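Local coordinates for protein putative PTS system, cellobiose-specific IIA component (Streptococcus mutans, PDB 3L8R) that probably carries a phosphoryl group, as a trimeric IIA component of the phosphotransferase system, during the uptake of cellobiose-type sugars, at residues A[65-70]-A[101-106]. Numbering follows the deposited sequence.
Sequences DELLKA and MTTMTL
Leu-67 reaches across from helix 53-82 to Thr-103 and Met-104 of helix 91-118, inside the three-helix bundle that each subunit of this trimeric lactose/cellobiose-type IIA protein forms. Its two methyls divide the work. Leu-67 CD2 lies 3.7 Å from the methyl CG2 of Thr-103, and the two side chains meet at a slant. Leu-67 CD1 instead meets the backbone of helix 91-118, 3.6 Å from CA of Met-104, with the CB of Met-104 at 4.1 Å from the same methyl. The Leu-67 side chain thus ends against the surface of the facing helix. No hydrogen bond joins the two segments, and the 113 Å² they bury comes from these three residues, all buried; Ser-34 and Ala-37 of helix 20-49 also touch Leu-67, so all three helices meet here. In Thr-103, chi1 of -69° sets CG2 anti to the backbone N, which offers the methyl to Leu-67 while OG1 makes weak hydrogen bonds to His-99 O and Arg-38. Met-104 starts extended, then bends at chi3 (91°), carrying its sulfur away from Leu-67; its side chain touches His-71. The CB of Thr-105 is turned away from helix 53-82, and its OG1 hydrogen-bonds to Arg-38 NH2 and Thr-102 OG1 of the second subunit. Thr-105 OG1 also donates to Met-101 O at 2.8 Å (C=O...donor angle 148°), sharing it with Thr-105 N from the opposite carbonyl face.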
loop_
_atom_site.group_PDB
_atom_site.type_symbol
_atom_site.label_atom_id
_atom_site.label_comp_id
_atom_site.label_asym_id
_atom_site.label_seq_id
_atom_site.Cartn_x
_atom_site.Cartn_y
_atom_site.Cartn_z
ATOM N N ASP A 65 -3.738 15.955 -8.937
ATOM C CA ASP A 65 -2.791 16.770 -9.677
ATOM C C ASP A 65 -1.369 16.501 -9.229
ATOM O O ASP A 65 -0.473 16.384 -10.071
ATOM C CB ASP A 65 -3.055 18.267 -9.518
ATOM C CG ASP A 65 -4.326 18.713 -10.190
ATOM O OD1 ASP A 65 -4.759 18.033 -11.171
ATOM O OD2 ASP A 65 -4.889 19.741 -9.696
ATOM N N GLU A 66 -1.159 16.437 -7.918
ATOM C CA GLU A 66 0.167 16.167 -7.384
ATOM C C GLU A 66 0.622 14.721 -7.571
ATOM O O GLU A 66 1.770 14.457 -8.007
ATOM C CB GLU A 66 0.234 16.561 -5.919
ATOM C CG GLU A 66 -0.328 17.920 -5.693
ATOM C CD GLU A 66 0.312 18.995 -6.587
ATOM O OE1 GLU A 66 1.404 18.803 -7.188
ATOM O OE2 GLU A 66 -0.302 20.059 -6.663
ATOM N N LEU A 67 -0.279 13.793 -7.255
ATOM C CA LEU A 67 0.026 12.383 -7.413
ATOM C C LEU A 67 0.499 12.111 -8.821
ATOM O O LEU A 67 1.500 11.433 -9.003
ATOM C CB LEU A 67 -1.170 11.502 -7.078
ATOM C CG LEU A 67 -1.159 10.673 -5.802
ATOM C CD1 LEU A 67 -2.072 9.481 -6.064
ATOM C CD2 LEU A 67 0.264 10.203 -5.426
ATOM N N LEU A 68 -0.195 12.658 -9.805
ATOM C CA LEU A 68 0.201 12.484 -11.204
ATOM C C LEU A 68 1.671 12.756 -11.485
ATOM O O LEU A 68 2.298 12.033 -12.284
ATOM C CB LEU A 68 -0.651 13.352 -12.133
ATOM C CG LEU A 68 -0.872 12.638 -13.462
ATOM C CD1 LEU A 68 -2.281 11.964 -13.421
ATOM C CD2 LEU A 68 -0.654 13.580 -14.717
ATOM N N LYS A 69 2.236 13.761 -10.812
ATOM C CA LYS A 69 3.657 14.059 -11.023
ATOM C C LYS A 69 4.489 12.885 -10.558
ATOM O O LYS A 69 5.498 12.516 -11.229
ATOM C CB LYS A 69 4.106 15.332 -10.322
ATOM C CG LYS A 69 3.336 16.587 -10.713
ATOM C CD LYS A 69 3.622 17.702 -9.718
ATOM C CE LYS A 69 2.934 19.028 -10.163
ATOM N NZ LYS A 69 3.269 20.124 -9.206
ATOM N N ALA A 70 4.052 12.287 -9.439
ATOM C CA ALA A 70 4.717 11.115 -8.862
ATOM C C ALA A 70 4.530 9.894 -9.740
ATOM O O ALA A 70 5.522 9.203 -10.048
ATOM C CB ALA A 70 4.277 10.870 -7.420
ATOM N N MET A 101 2.459 4.266 -4.208
ATOM C CA MET A 101 1.371 3.316 -4.398
ATOM C C MET A 101 0.438 3.282 -3.184
ATOM O O MET A 101 -0.765 3.105 -3.356
ATOM C CB MET A 101 1.927 1.936 -4.727
ATOM C CG MET A 101 2.817 1.880 -6.019
ATOM S SD MET A 101 1.873 1.989 -7.620
ATOM C CE MET A 101 0.894 0.456 -7.502
ATOM N N THR A 102 0.916 3.510 -1.962
ATOM C CA THR A 102 -0.053 3.567 -0.876
ATOM C C THR A 102 -0.846 4.851 -0.922
ATOM O O THR A 102 -2.026 4.905 -0.547
ATOM C CB THR A 102 0.515 3.290 0.533
ATOM O OG1 THR A 102 1.347 4.385 0.987
ATOM C CG2 THR A 102 1.292 1.973 0.602
ATOM N N THR A 103 -0.215 5.897 -1.436
ATOM C CA THR A 103 -0.894 7.183 -1.490
ATOM C C THR A 103 -1.981 7.135 -2.553
ATOM O O THR A 103 -3.104 7.598 -2.320
ATOM C CB THR A 103 0.120 8.380 -1.593
ATOM O OG1 THR A 103 0.825 8.480 -0.350
ATOM C CG2 THR A 103 -0.608 9.724 -1.851
ATOM N N MET A 104 -1.697 6.509 -3.691
ATOM C CA MET A 104 -2.777 6.207 -4.664
ATOM C C MET A 104 -3.923 5.408 -4.039
ATOM O O MET A 104 -5.076 5.800 -4.114
ATOM C CB MET A 104 -2.212 5.412 -5.825
ATOM C CG MET A 104 -3.271 4.844 -6.809
ATOM S SD MET A 104 -2.363 3.996 -8.148
ATOM C CE MET A 104 -2.274 2.313 -7.486
ATOM N N THR A 105 -3.595 4.278 -3.417
ATOM C CA THR A 105 -4.591 3.484 -2.743
ATOM C C THR A 105 -5.375 4.353 -1.761
ATOM O O THR A 105 -6.602 4.249 -1.688
ATOM C CB THR A 105 -3.964 2.309 -1.964
ATOM O OG1 THR A 105 -3.030 1.586 -2.786
ATOM C CG2 THR A 105 -5.043 1.372 -1.479
ATOM N N LEU A 106 -4.683 5.226 -1.018
ATOM C CA LEU A 106 -5.382 6.031 -0.042
ATOM C C LEU A 106 -6.331 7.025 -0.729
ATOM O O LEU A 106 -7.420 7.227 -0.230
ATOM C CB LEU A 106 -4.425 6.750 0.895
ATOM C CG LEU A 106 -5.091 7.522 2.027
ATOM C CD1 LEU A 106 -5.643 6.574 3.105
ATOM C CD2 LEU A 106 -4.192 8.563 2.637
#